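Local atomic coordinates of putative tagatose-6-phosphate ketose/aldose isomerase (Escherichia coli, PDB entry 3C3J), a protein that belongs to the SIS family and carries two SIS domains in each chain. Residues 57-62 with 86-91. Numbering follows the deposited sequence.
Sequences ILTGAG and VPTTDL
V86 continues the parallel pairing of strand 82-85 with strand 55-59: its N donates to L58 O at 3.0 Å, while its CB rests against I57 CG2. The V86 carbonyl is gripped by T59 OG1, which donates to V86 O at 2.7 Å in the carbonyl plane. That hydroxyl stands anti to the T59 backbone N (chi1 -165°), which carries it across to residues 86-91. P87, at the N-cap position, adds a CA-H...O contact to G60 O. The same oxygen accepts T88 N, an amide of the first turn of helix 88-93, at 2.8 Å from above the carbonyl plane. T88 CG2 packs against T59 CG2 at 3.7 Å, the two side chains crossing at about a right angle, and T88 OG1 lies 3.3 Å from A61 CB. One water bridges T89 OG1 and G62 N. L91 CD1 comes against T59 OG1, at 3.5 Å. In the parallel alpha/beta sheet of the first SIS domain, the contact thus ties what follows the outermost strand 82-85 to strand 55-59, whose other edge pairs with strand 105-111; helix 117-129 packs on T88 and L91, Y98 touches V86 and L91, and H266 of the second subunit packs on A61.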
loop_
_atom_site.group_PDB
_atom_site.type_symbol
_atom_site.label_atom_id
_atom_site.label_comp_id
_atom_site.label_asym_id
_atom_site.label_seq_id
_atom_site.Cartn_x
_atom_site.Cartn_y
_atom_site.Cartn_z
ATOM N N ILE A 57 8.416 -8.238 -12.290
ATOM C CA ILE A 57 7.646 -7.139 -11.727
ATOM C C ILE A 57 6.306 -7.057 -12.428
ATOM O O ILE A 57 6.252 -6.985 -13.652
ATOM C CB ILE A 57 8.402 -5.793 -11.812
ATOM C CG1 ILE A 57 9.614 -5.830 -10.896
ATOM C CG2 ILE A 57 7.477 -4.603 -11.437
ATOM C CD1 ILE A 57 10.519 -4.588 -10.943
ATOM N N LEU A 58 5.230 -7.066 -11.654
ATOM C CA LEU A 58 3.891 -6.815 -12.179
ATOM C C LEU A 58 3.609 -5.322 -12.025
ATOM O O LEU A 58 3.695 -4.778 -10.933
ATOM C CB LEU A 58 2.850 -7.619 -11.396
ATOM C CG LEU A 58 2.625 -9.054 -11.821
ATOM C CD1 LEU A 58 3.888 -9.906 -11.643
ATOM C CD2 LEU A 58 1.423 -9.636 -11.070
ATOM N N THR A 59 3.272 -4.658 -13.123
ATOM C CA THR A 59 3.072 -3.219 -13.083
ATOM C C THR A 59 1.803 -2.771 -13.822
ATOM O O THR A 59 1.453 -3.302 -14.883
ATOM C CB THR A 59 4.330 -2.473 -13.619
ATOM O OG1 THR A 59 4.258 -1.092 -13.248
ATOM C CG2 THR A 59 4.474 -2.613 -15.184
ATOM N N GLY A 60 1.122 -1.798 -13.233
ATOM C CA GLY A 60 -0.029 -1.133 -13.829
ATOM C C GLY A 60 -0.299 0.156 -13.049
ATOM O O GLY A 60 0.332 0.406 -12.003
ATOM N N ALA A 61 -1.214 0.977 -13.565
ATOM C CA ALA A 61 -1.639 2.204 -12.899
ATOM C C ALA A 61 -3.057 2.045 -12.376
ATOM O O ALA A 61 -3.861 1.350 -12.981
ATOM C CB ALA A 61 -1.594 3.363 -13.888
ATOM N N GLY A 62 -3.375 2.704 -11.259
ATOM C CA GLY A 62 -4.739 2.673 -10.711
ATOM C C GLY A 62 -5.185 1.244 -10.414
ATOM O O GLY A 62 -4.424 0.437 -9.842
ATOM N N VAL A 86 4.947 -3.397 -8.543
ATOM C CA VAL A 86 5.321 -1.981 -8.421
ATOM C C VAL A 86 4.451 -1.241 -9.402
ATOM O O VAL A 86 4.508 -1.520 -10.593
ATOM C CB VAL A 86 6.829 -1.714 -8.772
ATOM C CG1 VAL A 86 7.181 -0.243 -8.597
ATOM C CG2 VAL A 86 7.740 -2.548 -7.906
ATOM N N PRO A 87 3.630 -0.314 -8.921
ATOM C CA PRO A 87 2.763 0.455 -9.816
ATOM C C PRO A 87 3.555 1.211 -10.868
ATOM O O PRO A 87 4.678 1.648 -10.598
ATOM C CB PRO A 87 2.080 1.456 -8.883
ATOM C CG PRO A 87 2.226 0.903 -7.517
ATOM C CD PRO A 87 3.433 0.032 -7.503
ATOM N N THR A 88 3.004 1.351 -12.068
ATOM C CA THR A 88 3.670 2.123 -13.103
ATOM C C THR A 88 3.903 3.548 -12.658
ATOM O O THR A 88 4.876 4.164 -13.084
ATOM C CB THR A 88 2.923 2.148 -14.441
ATOM O OG1 THR A 88 1.612 2.692 -14.251
ATOM C CG2 THR A 88 2.842 0.730 -15.016
ATOM N N THR A 89 3.018 4.069 -11.814
ATOM C CA THR A 89 3.152 5.427 -11.319
ATOM C C THR A 89 4.430 5.585 -10.472
ATOM O O THR A 89 5.080 6.631 -10.539
ATOM C CB THR A 89 1.856 5.847 -10.560
ATOM O OG1 THR A 89 1.442 4.785 -9.690
ATOM C CG2 THR A 89 0.711 6.131 -11.561
ATOM N N ASP A 90 4.840 4.548 -9.739
ATOM C CA ASP A 90 6.130 4.579 -9.007
ATOM C C ASP A 90 7.352 4.343 -9.899
ATOM O O ASP A 90 8.412 4.954 -9.673
ATOM C CB ASP A 90 6.164 3.547 -7.870
ATOM C CG ASP A 90 5.203 3.880 -6.745
ATOM O OD1 ASP A 90 4.823 5.061 -6.594
ATOM O OD2 ASP A 90 4.816 2.947 -5.997
ATOM N N LEU A 91 7.223 3.467 -10.893
ATOM C CA LEU A 91 8.301 3.246 -11.862
ATOM C C LEU A 91 8.628 4.517 -12.608
ATOM O O LEU A 91 9.805 4.832 -12.801
ATOM C CB LEU A 91 7.956 2.125 -12.849
ATOM C CG LEU A 91 7.928 0.699 -12.287
ATOM C CD1 LEU A 91 7.643 -0.362 -13.417
ATOM C CD2 LEU A 91 9.199 0.400 -11.493
HETATM O O HOH W 1 -1.206 3.695 -9.450
#